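Local coordinates for LHC domain-containing protein (PDB 6ZXA) that probably harvests light in a membrane antenna complex, binding bacteriochlorophyll a and okenone carotenoids and passing excitation energy on toward the reaction centres, at residues V35-F38 with G39-V43; H49-A52 with L53-G57; Y58-K61 with D62-R65. All coordinates share one frame; numbering follows the deposited sequence.

Contact 1 (V35-F38 with G39-V43); sequences VPFF and GILFV. With QSE (all-trans okenone), chain T.
In the early turns of helix 35-54, predicted to span the membrane, Phe-37 and Leu-41, four residues apart, meet beside an all-trans okenone. CD1 of Leu-41 lies 3.6 Å from CE2 of Phe-37, approaching obliquely. The same methyl reaches the polyene at 3.5 Å, CD1 to okenone C10. Phe-37 swings out with CG anti to the backbone N (chi1 179°), which brings its edge to the carotenoid, CZ lying 3.6 Å from okenone C11. Phe-38 also presents an edge to the polyene farther along, its CZ being 3.7 Å from okenone C6. Beneath these side chains runs regular alpha-helical bonding: the amides of Gly-39, Ile-40, Leu-41 and Phe-42 donate in turn to the carbonyls of Val-35, Pro-36, Phe-37 and Phe-38. The Phe-38 carbonyl oxygen has a second neighbour, for it lies near the plane of the Phe-42 ring at its edge, 3.1 Å from CD2. Phe-42 packs on Ile-40 of one neighbouring copy, while Ile-40 packs on Phe-42 of another neighbouring copy. Phe-38, Leu-41 and Phe-42 also touch bacteriochlorophyll a.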
loop_
_atom_site.group_PDB
_atom_site.type_symbol
_atom_site.label_atom_id
_atom_site.label_comp_id
_atom_site.label_asym_id
_atom_site.label_seq_id
_atom_site.Cartn_x
_atom_site.Cartn_y
_atom_site.Cartn_z
ATOM N N VAL A 35 -1.257 -15.220 -1.722
ATOM C CA VAL A 35 -0.580 -14.573 -0.603
ATOM C C VAL A 35 -1.153 -13.162 -0.511
ATOM O O VAL A 35 -1.469 -12.708 0.594
ATOM C CB VAL A 35 0.952 -14.601 -0.737
ATOM C CG1 VAL A 35 1.578 -13.688 0.287
ATOM C CG2 VAL A 35 1.461 -16.010 -0.532
ATOM N N PRO A 36 -1.320 -12.435 -1.624
ATOM C CA PRO A 36 -2.124 -11.206 -1.559
ATOM C C PRO A 36 -3.540 -11.427 -1.054
ATOM O O PRO A 36 -4.051 -10.606 -0.282
ATOM C CB PRO A 36 -2.104 -10.714 -3.008
ATOM C CG PRO A 36 -0.844 -11.207 -3.529
ATOM C CD PRO A 36 -0.641 -12.545 -2.927
ATOM N N PHE A 37 -4.193 -12.518 -1.454
ATOM C CA PHE A 37 -5.529 -12.777 -0.930
ATOM C C PHE A 37 -5.485 -13.080 0.560
ATOM O O PHE A 37 -6.385 -12.684 1.305
ATOM C CB PHE A 37 -6.208 -13.921 -1.677
ATOM C CG PHE A 37 -7.574 -14.230 -1.152
ATOM C CD1 PHE A 37 -8.632 -13.379 -1.405
ATOM C CD2 PHE A 37 -7.791 -15.335 -0.356
ATOM C CE1 PHE A 37 -9.878 -13.643 -0.900
ATOM C CE2 PHE A 37 -9.040 -15.601 0.147
ATOM C CZ PHE A 37 -10.083 -14.758 -0.123
ATOM N N PHE A 38 -4.449 -13.783 1.013
ATOM C CA PHE A 38 -4.299 -14.000 2.444
ATOM C C PHE A 38 -4.050 -12.690 3.177
ATOM O O PHE A 38 -4.488 -12.529 4.315
ATOM C CB PHE A 38 -3.172 -14.995 2.718
ATOM C CG PHE A 38 -3.558 -16.430 2.489
ATOM C CD1 PHE A 38 -4.843 -16.765 2.104
ATOM C CD2 PHE A 38 -2.633 -17.443 2.651
ATOM C CE1 PHE A 38 -5.196 -18.077 1.890
ATOM C CE2 PHE A 38 -2.984 -18.759 2.436
ATOM C CZ PHE A 38 -4.268 -19.074 2.056
ATOM N N GLY A 39 -3.362 -11.741 2.540
ATOM C CA GLY A 39 -3.215 -10.423 3.137
ATOM C C GLY A 39 -4.539 -9.696 3.255
ATOM O O GLY A 39 -4.807 -9.018 4.248
ATOM N N ILE A 40 -5.387 -9.833 2.237
ATOM C CA ILE A 40 -6.750 -9.312 2.328
ATOM C C ILE A 40 -7.486 -9.942 3.503
ATOM O O ILE A 40 -8.178 -9.255 4.264
ATOM C CB ILE A 40 -7.499 -9.547 1.005
ATOM C CG1 ILE A 40 -6.947 -8.635 -0.086
ATOM C CG2 ILE A 40 -8.997 -9.350 1.188
ATOM C CD1 ILE A 40 -7.413 -8.993 -1.461
ATOM N N LEU A 41 -7.357 -11.259 3.660
ATOM C CA LEU A 41 -8.013 -11.941 4.771
ATOM C C LEU A 41 -7.472 -11.461 6.112
ATOM O O LEU A 41 -8.227 -11.329 7.076
ATOM C CB LEU A 41 -7.851 -13.453 4.636
ATOM C CG LEU A 41 -8.754 -14.166 3.627
ATOM C CD1 LEU A 41 -8.601 -15.670 3.749
ATOM C CD2 LEU A 41 -10.204 -13.763 3.799
ATOM N N PHE A 42 -6.170 -11.184 6.185
ATOM C CA PHE A 42 -5.577 -10.627 7.396
ATOM C C PHE A 42 -6.139 -9.245 7.709
ATOM O O PHE A 42 -6.395 -8.924 8.874
ATOM C CB PHE A 42 -4.057 -10.555 7.250
ATOM C CG PHE A 42 -3.327 -11.744 7.799
ATOM C CD1 PHE A 42 -2.951 -11.788 9.124
ATOM C CD2 PHE A 42 -2.985 -12.802 6.982
ATOM C CE1 PHE A 42 -2.273 -12.874 9.630
ATOM C CE2 PHE A 42 -2.310 -13.891 7.483
ATOM C CZ PHE A 42 -1.952 -13.926 8.807
ATOM N N VAL A 43 -6.321 -8.408 6.687
ATOM C CA VAL A 43 -6.910 -7.090 6.909
ATOM C C VAL A 43 -8.339 -7.224 7.415
ATOM O O VAL A 43 -8.752 -6.519 8.343
ATOM C CB VAL A 43 -6.847 -6.237 5.628
ATOM C CG1 VAL A 43 -7.563 -4.916 5.841
ATOM C CG2 VAL A 43 -5.417 -5.996 5.218
HETATM C C10 QSE T . -10.864 -18.016 2.470
HETATM C C1 QSE T . -2.756 -25.324 0.298
HETATM C C11 QSE T . -11.747 -17.246 1.818
HETATM C C12 QSE T . -12.533 -16.303 2.505
HETATM C C13 QSE T . -13.441 -15.438 2.002
HETATM C C14 QSE T . -14.032 -14.481 2.913
HETATM C C15 QSE T . -14.820 -13.442 2.651
HETATM C C16 QSE T . -15.261 -12.632 3.726
HETATM C C17 QSE T . -16.046 -11.533 3.687
HETATM C C18 QSE T . -16.266 -10.809 4.920
HETATM C C19 QSE T . -16.895 -9.655 5.093
HETATM C C2 QSE T . -3.475 -24.197 0.902
HETATM C C20 QSE T . -17.015 -9.062 6.370
HETATM C C21 QSE T . -17.593 -7.929 6.670
HETATM C C22 QSE T . -17.600 -7.450 8.078
HETATM C C23 QSE T . -18.237 -6.117 8.359
HETATM C C24 QSE T . -17.932 -5.488 9.718
HETATM C C25 QSE T . -4.702 -22.694 2.988
HETATM C C26 QSE T . -8.853 -19.715 3.947
HETATM C C27 QSE T . -13.813 -15.371 0.548
HETATM C C28 QSE T . -16.650 -10.989 2.424
HETATM C C29 QSE T . -18.247 -7.045 5.656
HETATM C C3 QSE T . -4.709 -23.755 0.700
HETATM C C30 QSE T . -16.555 -4.835 9.847
HETATM C C31 QSE T . -16.358 -4.218 11.213
HETATM C C32 QSE T . -16.311 -3.810 8.754
HETATM C C34 QSE T . -2.115 -26.243 1.134
HETATM C C35 QSE T . -1.363 -27.271 0.608
HETATM C C36 QSE T . -1.227 -27.434 -0.765
HETATM C C37 QSE T . -1.860 -26.530 -1.626
HETATM C C38 QSE T . -2.625 -25.474 -1.108
HETATM C C39 QSE T . -1.710 -26.706 -3.115
HETATM C C4 QSE T . -5.340 -22.855 1.638
HETATM C C40 QSE T . -0.429 -28.586 -1.307
HETATM C C41 QSE T . -3.285 -24.505 -2.052
HETATM C C43 QSE T . -14.562 -5.897 8.910
HETATM C C5 QSE T . -6.463 -22.194 1.279
HETATM C C6 QSE T . -7.224 -21.310 2.081
HETATM C C7 QSE T . -8.307 -20.659 1.671
HETATM C C8 QSE T . -9.107 -19.756 2.467
HETATM C C9 QSE T . -10.025 -18.971 1.860
HETATM O O33 QSE T . -17.119 -8.125 8.970
HETATM O O42 QSE T . -15.694 -5.939 9.768
#

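Contact 2 (H49-A52 with L53-G57); sequences HSYA and LSLPG. With BCL (bacteriochlorophyll a), chain Q.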
loop_
_atom_site.group_PDB
_atom_site.type_symbol
_atom_site.label_atom_id
_atom_site.label_comp_id
_atom_site.label_asym_id
_atom_site.label_seq_id
_atom_site.Cartn_x
_atom_site.Cartn_y
_atom_site.Cartn_z
ATOM N N HIS A 49 -11.747 -7.669 14.174
ATOM C CA HIS A 49 -11.305 -7.721 15.561
ATOM C C HIS A 49 -11.372 -6.358 16.229
ATOM O O HIS A 49 -11.773 -6.262 17.385
ATOM C CB HIS A 49 -9.899 -8.283 15.652
ATOM C CG HIS A 49 -9.860 -9.770 15.625
ATOM N ND1 HIS A 49 -9.974 -10.488 14.459
ATOM C CD2 HIS A 49 -9.751 -10.677 16.617
ATOM C CE1 HIS A 49 -9.918 -11.775 14.731
ATOM N NE2 HIS A 49 -9.782 -11.915 16.032
ATOM N N SER A 50 -10.954 -5.296 15.542
ATOM C CA SER A 50 -11.103 -3.963 16.116
ATOM C C SER A 50 -12.554 -3.709 16.488
ATOM O O SER A 50 -12.858 -3.260 17.602
ATOM C CB SER A 50 -10.609 -2.898 15.140
ATOM O OG SER A 50 -9.475 -3.336 14.431
ATOM N N TYR A 51 -13.465 -4.044 15.577
ATOM C CA TYR A 51 -14.883 -3.861 15.849
ATOM C C TYR A 51 -15.335 -4.683 17.052
ATOM O O TYR A 51 -15.947 -4.149 17.979
ATOM C CB TYR A 51 -15.702 -4.221 14.619
ATOM C CG TYR A 51 -17.178 -4.047 14.818
ATOM C CD1 TYR A 51 -17.740 -2.787 14.880
ATOM C CD2 TYR A 51 -18.011 -5.141 14.958
ATOM C CE1 TYR A 51 -19.083 -2.622 15.063
ATOM C CE2 TYR A 51 -19.357 -4.984 15.145
ATOM C CZ TYR A 51 -19.889 -3.722 15.198
ATOM O OH TYR A 51 -21.235 -3.553 15.384
ATOM N N ALA A 52 -15.044 -5.984 17.053
ATOM C CA ALA A 52 -15.535 -6.852 18.117
ATOM C C ALA A 52 -14.943 -6.468 19.467
ATOM O O ALA A 52 -15.655 -6.408 20.472
ATOM C CB ALA A 52 -15.229 -8.310 17.791
ATOM N N LEU A 53 -13.639 -6.201 19.509
ATOM C CA LEU A 53 -13.003 -5.770 20.744
ATOM C C LEU A 53 -13.560 -4.446 21.239
ATOM O O LEU A 53 -13.526 -4.190 22.444
ATOM C CB LEU A 53 -11.494 -5.659 20.549
ATOM C CG LEU A 53 -10.734 -6.953 20.281
ATOM C CD1 LEU A 53 -9.309 -6.654 19.876
ATOM C CD2 LEU A 53 -10.766 -7.850 21.479
ATOM N N SER A 54 -14.067 -3.598 20.347
ATOM C CA SER A 54 -14.726 -2.381 20.800
ATOM C C SER A 54 -16.119 -2.626 21.371
ATOM O O SER A 54 -16.669 -1.728 22.012
ATOM C CB SER A 54 -14.818 -1.375 19.657
ATOM O OG SER A 54 -16.025 -1.533 18.941
ATOM N N LEU A 55 -16.699 -3.793 21.158
ATOM C CA LEU A 55 -18.017 -4.078 21.699
ATOM C C LEU A 55 -17.925 -4.409 23.189
ATOM O O LEU A 55 -16.947 -5.010 23.640
ATOM C CB LEU A 55 -18.660 -5.236 20.948
ATOM C CG LEU A 55 -19.075 -4.955 19.504
ATOM C CD1 LEU A 55 -19.817 -6.136 18.926
ATOM C CD2 LEU A 55 -19.921 -3.710 19.421
ATOM N N PRO A 56 -18.933 -4.028 23.975
ATOM C CA PRO A 56 -18.833 -4.156 25.439
ATOM C C PRO A 56 -18.800 -5.612 25.881
ATOM O O PRO A 56 -19.677 -6.402 25.530
ATOM C CB PRO A 56 -20.094 -3.444 25.942
ATOM C CG PRO A 56 -21.035 -3.509 24.801
ATOM C CD PRO A 56 -20.197 -3.394 23.569
ATOM N N GLY A 57 -17.782 -5.959 26.660
ATOM C CA GLY A 57 -17.640 -7.279 27.217
ATOM C C GLY A 57 -16.594 -8.147 26.552
ATOM O O GLY A 57 -16.106 -9.090 27.180
HETATM MG MG BCL Q . -9.945 -13.928 17.736
HETATM C CHA BCL Q . -10.881 -15.898 15.101
HETATM C CHB BCL Q . -6.710 -14.714 17.094
HETATM C CHC BCL Q . -9.052 -12.310 20.533
HETATM C CHD BCL Q . -13.253 -13.843 18.803
HETATM N NA BCL Q . -8.954 -15.200 16.292
HETATM C C1A BCL Q . -9.510 -15.790 15.186
HETATM C C2A BCL Q . -8.466 -16.241 14.211
HETATM C C3A BCL Q . -7.151 -15.886 14.904
HETATM C C4A BCL Q . -7.578 -15.232 16.163
HETATM C CMA BCL Q . -6.288 -17.114 15.161
HETATM C CAA BCL Q . -8.562 -15.589 12.832
HETATM C CBA BCL Q . -7.568 -16.130 11.841
HETATM C CGA BCL Q . -8.087 -16.054 10.458
HETATM O O1A BCL Q . -9.171 -15.809 10.179
HETATM O O2A BCL Q . -7.240 -16.290 9.547
HETATM N NB BCL Q . -8.165 -13.601 18.704
HETATM C C1B BCL Q . -6.910 -13.921 18.216
HETATM C C2B BCL Q . -5.921 -13.400 19.047
HETATM C C3B BCL Q . -6.555 -12.669 20.051
HETATM C C4B BCL Q . -7.974 -12.834 19.801
HETATM C CMB BCL Q . -4.449 -13.662 18.811
HETATM C CAB BCL Q . -6.035 -11.876 21.149
HETATM O OBB BCL Q . -6.678 -11.698 22.183
HETATM C CBB BCL Q . -4.685 -11.214 21.104
HETATM N NC BCL Q . -11.000 -13.247 19.446
HETATM C C1C BCL Q . -10.442 -12.461 20.403
HETATM C C2C BCL Q . -11.442 -11.919 21.355
HETATM C C3C BCL Q . -12.688 -12.716 20.989
HETATM C C4C BCL Q . -12.360 -13.177 19.605
HETATM C CMC BCL Q . -11.040 -12.099 22.802
HETATM C CAC BCL Q . -14.033 -11.947 21.104
HETATM C CBC BCL Q . -14.138 -10.755 20.194
HETATM N ND BCL Q . -11.697 -14.758 17.183
HETATM C C1D BCL Q . -13.005 -14.516 17.579
HETATM C C2D BCL Q . -13.928 -15.010 16.644
HETATM C C3D BCL Q . -13.165 -15.563 15.649
HETATM C C4D BCL Q . -11.835 -15.400 15.999
HETATM C CMD BCL Q . -15.425 -14.928 16.760
HETATM C CAD BCL Q . -13.168 -16.194 14.398
HETATM O OBD BCL Q . -14.070 -16.707 13.757
HETATM C CBD BCL Q . -11.737 -16.159 13.860
HETATM C CGD BCL Q . -11.437 -17.310 13.002
HETATM O O1D BCL Q . -11.576 -17.319 11.807
HETATM O O2D BCL Q . -10.993 -18.381 13.588
HETATM C CED BCL Q . -10.667 -19.375 12.583
HETATM C C1 BCL Q . -7.772 -16.242 8.194
HETATM C C2 BCL Q . -6.835 -17.091 7.376
HETATM C C3 BCL Q . -5.842 -16.502 6.819
HETATM C C4 BCL Q . -5.572 -15.013 6.941
HETATM C C5 BCL Q . -4.842 -17.275 5.976
HETATM C C6 BCL Q . -3.982 -18.265 6.740
HETATM C C7 BCL Q . -3.138 -17.586 7.816
HETATM C C8 BCL Q . -2.604 -18.505 8.914
HETATM C C9 BCL Q . -2.135 -19.838 8.313
HETATM C C10 BCL Q . -3.686 -18.762 9.962
HETATM C C11 BCL Q . -3.270 -19.752 11.033
HETATM C C12 BCL Q . -4.337 -19.972 12.105
HETATM C C13 BCL Q . -5.753 -20.268 11.587
HETATM C C14 BCL Q . -6.729 -20.532 12.721
HETATM C C15 BCL Q . -5.774 -21.501 10.686
HETATM C C16 BCL Q . -7.041 -21.720 9.869
HETATM C C17 BCL Q . -6.877 -22.910 8.923
HETATM C C18 BCL Q . -6.684 -22.604 7.448
HETATM C C19 BCL Q . -6.204 -23.932 6.845
HETATM C C20 BCL Q . -5.662 -21.515 7.115
#
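Leu-55 N bonds back to Ala-52 O at 2.9 Å, three residues earlier rather than four, and reaches the oxygen from well above the carbonyl plane, 63° out of it. The helix is ending here. One residue before, Ser-54 doubles its hold on the preceding turn: its amide bonds to Ser-50 O, and its OG donates to Tyr-51 O at 2.8 Å. That Tyr-51 oxygen receives a further, weak bond from Ser-54 N, so backbone and side chain of one serine converge on it. At Leu-53 the pattern is still regular, its N giving a nearly straight bond to His-49 O (2.8 Å, 166° at the hydrogen). The start of the Leu-53 side chain leans on the same oxygen, CB and CG both lying 3.2 Å from His-49 O.

Tyr-51 and Leu-55 form the apolar pair of the turn. The phenol extends with CG anti to the backbone N (chi1 -180°), and Leu-55 CD2 comes over one face of the ring while CD1 approaches CE2 at 4.0 Å. The hydroxyl of Tyr-51 bonds beyond the chain, to Phe-60 N of a neighbouring copy.

His-49 points its imidazole edge at a bacteriochlorophyll a, with the magnesium in the ring plane, 2.6 Å from NE2. A hydrogen bond from the other nitrogen, ND1, to Met-45 O on the preceding turn helps fix the rotation of the ring. Ala-52 CB touches the ethyl group of the same pigment, 3.6 Å from its CBC. A histidine as axial magnesium ligand near the end of a membrane-spanning helix is the characteristic bacteriochlorophyll site of purple-bacterial light-harvesting polypeptides.

Contact 3 (Y58-K61 with D62-R65); sequences YGFK and DSVR. With BCL (bacteriochlorophyll a), chain R.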
loop_
_atom_site.group_PDB
_atom_site.type_symbol
_atom_site.label_atom_id
_atom_site.label_comp_id
_atom_site.label_asym_id
_atom_site.label_seq_id
_atom_site.Cartn_x
_atom_site.Cartn_y
_atom_site.Cartn_z
ATOM N N TYR A 58 -16.239 -7.861 25.308
ATOM C CA TYR A 58 -15.290 -8.686 24.585
ATOM C C TYR A 58 -13.879 -8.149 24.742
ATOM O O TYR A 58 -13.663 -6.957 24.960
ATOM C CB TYR A 58 -15.663 -8.762 23.111
ATOM C CG TYR A 58 -17.058 -9.270 22.894
ATOM C CD1 TYR A 58 -17.348 -10.613 23.031
ATOM C CD2 TYR A 58 -18.087 -8.408 22.572
ATOM C CE1 TYR A 58 -18.615 -11.084 22.844
ATOM C CE2 TYR A 58 -19.361 -8.873 22.383
ATOM C CZ TYR A 58 -19.617 -10.212 22.521
ATOM O OH TYR A 58 -20.885 -10.690 22.333
ATOM N N GLY A 59 -12.913 -9.049 24.639
ATOM C CA GLY A 59 -11.552 -8.606 24.803
ATOM C C GLY A 59 -11.199 -8.388 26.261
ATOM O O GLY A 59 -11.818 -8.937 27.172
ATOM N N PHE A 60 -10.191 -7.552 26.481
ATOM C CA PHE A 60 -9.582 -7.424 27.796
ATOM C C PHE A 60 -9.518 -5.983 28.275
ATOM O O PHE A 60 -8.723 -5.669 29.160
ATOM C CB PHE A 60 -8.191 -8.052 27.779
ATOM C CG PHE A 60 -8.159 -9.406 27.157
ATOM C CD1 PHE A 60 -8.712 -10.492 27.807
ATOM C CD2 PHE A 60 -7.601 -9.593 25.909
ATOM C CE1 PHE A 60 -8.691 -11.737 27.232
ATOM C CE2 PHE A 60 -7.574 -10.839 25.332
ATOM C CZ PHE A 60 -8.122 -11.911 25.990
ATOM N N LYS A 61 -10.354 -5.101 27.731
ATOM C CA LYS A 61 -10.301 -3.706 28.145
ATOM C C LYS A 61 -10.827 -3.495 29.557
ATOM O O LYS A 61 -10.458 -2.506 30.194
ATOM C CB LYS A 61 -11.079 -2.828 27.166
ATOM C CG LYS A 61 -12.449 -3.355 26.797
ATOM C CD LYS A 61 -13.356 -2.236 26.327
ATOM C CE LYS A 61 -14.254 -2.673 25.186
ATOM N NZ LYS A 61 -14.642 -4.103 25.269
ATOM N N ASP A 62 -11.668 -4.396 30.066
ATOM C CA ASP A 62 -12.253 -4.254 31.394
ATOM C C ASP A 62 -11.900 -5.414 32.315
ATOM O O ASP A 62 -12.548 -5.596 33.346
ATOM C CB ASP A 62 -13.774 -4.117 31.307
ATOM C CG ASP A 62 -14.214 -3.169 30.217
ATOM O OD1 ASP A 62 -15.227 -3.463 29.551
ATOM O OD2 ASP A 62 -13.562 -2.124 30.034
ATOM N N SER A 63 -10.894 -6.213 31.968
ATOM C CA SER A 63 -10.628 -7.436 32.716
ATOM C C SER A 63 -9.148 -7.629 33.012
ATOM O O SER A 63 -8.726 -8.753 33.279
ATOM C CB SER A 63 -11.165 -8.645 31.956
ATOM O OG SER A 63 -10.278 -9.023 30.921
ATOM N N VAL A 64 -8.359 -6.558 32.996
ATOM C CA VAL A 64 -6.906 -6.712 33.016
ATOM C C VAL A 64 -6.449 -7.369 34.312
ATOM O O VAL A 64 -5.570 -8.239 34.310
ATOM C CB VAL A 64 -6.221 -5.356 32.780
ATOM C CG1 VAL A 64 -4.870 -5.312 33.456
ATOM C CG2 VAL A 64 -6.067 -5.128 31.297
ATOM N N ARG A 65 -7.044 -6.990 35.433
ATOM C CA ARG A 65 -6.774 -7.658 36.701
ATOM C C ARG A 65 -8.090 -8.151 37.286
ATOM O O ARG A 65 -8.880 -7.356 37.807
ATOM C CB ARG A 65 -6.046 -6.727 37.668
ATOM C CG ARG A 65 -4.601 -6.490 37.280
ATOM C CD ARG A 65 -4.123 -5.167 37.807
ATOM N NE ARG A 65 -5.133 -4.136 37.623
ATOM C CZ ARG A 65 -4.974 -2.869 37.980
ATOM N NH1 ARG A 65 -3.842 -2.475 38.541
ATOM N NH2 ARG A 65 -5.950 -1.997 37.773
HETATM MG MG BCL R . -17.878 -12.785 12.922
HETATM C CHA BCL R . -14.848 -13.645 11.553
HETATM C CHB BCL R . -19.350 -13.641 9.994
HETATM C CHC BCL R . -20.750 -11.454 14.044
HETATM C CHD BCL R . -16.209 -11.324 15.587
HETATM N NA BCL R . -17.150 -13.499 11.015
HETATM C C1A BCL R . -15.879 -13.918 10.700
HETATM C C2A BCL R . -15.866 -14.722 9.443
HETATM C C3A BCL R . -17.232 -14.417 8.837
HETATM C C4A BCL R . -17.997 -13.892 10.000
HETATM C CMA BCL R . -17.137 -13.389 7.718
HETATM C CAA BCL R . -15.642 -16.208 9.717
HETATM C CBA BCL R . -16.034 -17.213 8.627
HETATM C CGA BCL R . -17.251 -18.004 8.989
HETATM O O1A BCL R . -17.268 -18.957 9.655
HETATM O O2A BCL R . -18.369 -17.555 8.526
HETATM N NB BCL R . -19.765 -12.556 12.147
HETATM C C1B BCL R . -20.190 -12.997 10.908
HETATM C C2B BCL R . -21.545 -12.705 10.735
HETATM C C3B BCL R . -21.983 -12.044 11.886
HETATM C C4B BCL R . -20.839 -12.013 12.764
HETATM C CMB BCL R . -22.311 -13.084 9.485
HETATM C CAB BCL R . -23.261 -11.454 12.225
HETATM O OBB BCL R . -23.737 -11.519 13.363
HETATM C CBB BCL R . -24.087 -10.715 11.205
HETATM N NC BCL R . -18.384 -11.512 14.543
HETATM C C1C BCL R . -19.669 -11.242 14.907
HETATM C C2C BCL R . -19.769 -10.466 16.160
HETATM C C3C BCL R . -18.350 -10.540 16.713
HETATM C C4C BCL R . -17.578 -11.189 15.603
HETATM C CMC BCL R . -20.251 -9.055 15.929
HETATM C CAC BCL R . -18.256 -11.285 18.066
HETATM C CBC BCL R . -18.793 -10.467 19.202
HETATM N ND BCL R . -15.958 -12.459 13.461
HETATM C C1D BCL R . -15.389 -11.957 14.615
HETATM C C2D BCL R . -14.003 -12.145 14.621
HETATM C C3D BCL R . -13.719 -12.812 13.450
HETATM C C4D BCL R . -14.909 -12.987 12.782
HETATM C CMD BCL R . -13.072 -11.686 15.694
HETATM C CAD BCL R . -12.698 -13.201 12.564
HETATM O OBD BCL R . -11.481 -13.105 12.664
HETATM C CBD BCL R . -13.347 -13.830 11.316
HETATM C CGD BCL R . -12.800 -13.220 10.096
HETATM O O1D BCL R . -13.296 -12.304 9.490
HETATM O O2D BCL R . -11.677 -13.771 9.694
HETATM C CED BCL R . -11.015 -13.220 8.533
HETATM C C1 BCL R . -19.576 -18.307 8.883
HETATM C C2 BCL R . -20.380 -17.355 9.748
HETATM C C3 BCL R . -20.248 -17.295 11.037
HETATM C C4 BCL R . -19.300 -18.149 11.853
HETATM C C5 BCL R . -21.079 -16.317 11.846
HETATM C C6 BCL R . -22.547 -16.659 11.993
HETATM C C7 BCL R . -23.303 -15.539 12.695
HETATM C C8 BCL R . -24.724 -15.877 13.130
HETATM C C9 BCL R . -25.386 -14.657 13.789
HETATM C C10 BCL R . -24.715 -17.043 14.130
HETATM C C11 BCL R . -23.826 -16.967 15.376
HETATM C C12 BCL R . -24.128 -18.002 16.481
HETATM C C13 BCL R . -23.730 -19.471 16.224
HETATM C C14 BCL R . -22.341 -19.566 15.592
HETATM C C15 BCL R . -24.740 -20.217 15.295
HETATM C C16 BCL R . -24.931 -21.743 15.116
HETATM C C17 BCL R . -23.813 -22.761 14.819
HETATM C C18 BCL R . -22.965 -22.557 13.578
HETATM C C19 BCL R . -23.934 -22.347 12.401
HETATM C C20 BCL R . -22.043 -23.742 13.281
#
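Lys-61 and Asp-62 lie alongside each other, their side chains pointing the same way, yet the charged ends do not pair. NZ of Lys-61 stays 4.4 Å from OD1 of Asp-62, beyond a salt bridge, and it is the aliphatic part of the lysine that runs beside the carboxylate, with CG 3.6 Å from OD2. The ammonium turns instead to the main chain: chi1 of 47° sets CG between the backbone N and the carbonyl carbon, and bends at chi3 and chi4 fold the end back to Tyr-58. Lys-61 NZ donates to Tyr-58 O at 3.0 Å, approaching in the carbonyl plane. The nearby carboxylate probably still favours the charged lysine.

Phe-60 and Ser-63 meet differently. The serine hydroxyl sits at the edge of the phenyl ring, near its plane, with OG 3.8 Å from CD1, and it also lies 3.6 Å from the CA of Phe-60. The same OG makes a weak hydrogen bond to the backbone of a chain of another protein. Val-64 follows, resting CG2 3.5 Å from Phe-60 O. No hydrogen bond joins 58-61 to 62-65; they meet through van der Waals touches. Tyr-58 looks elsewhere: one face of its ring takes the CBC atom of a bacteriochlorophyll a, 3.4 Å from CZ, off toward the rim.

This irregular segment follows helix 35-54 and folds back on its end, where Lys-61 NZ also bonds to the carbonyls of Leu-53 and Leu-55. Phe-60 and Val-64 pack on Leu-55 and Pro-56 of a neighbouring copy, just past that copy's helix.

The three contacts follow one another along the chain, contacts 1 and 2 on helix 35-54 and contact 3 in the loop beyond it. The centres of contacts 1 and 2 are about 21 Å apart; both meet okenone and bacteriochlorophyll a, and the axial magnesium ligand, His-49, belongs to contact 2. Contacts 2 and 3 touch directly, with centres about 11 Å apart: Leu-53 CD2 lies 3.5 Å from Gly-59 CA, and Ala-52 O lies 3.5 Å from Tyr-58 CB. The loop is thereby folded against the helix end near His-49. Residues of all three contacts line bacteriochlorophyll a pockets, and all three also meet neighbouring copies of the protein.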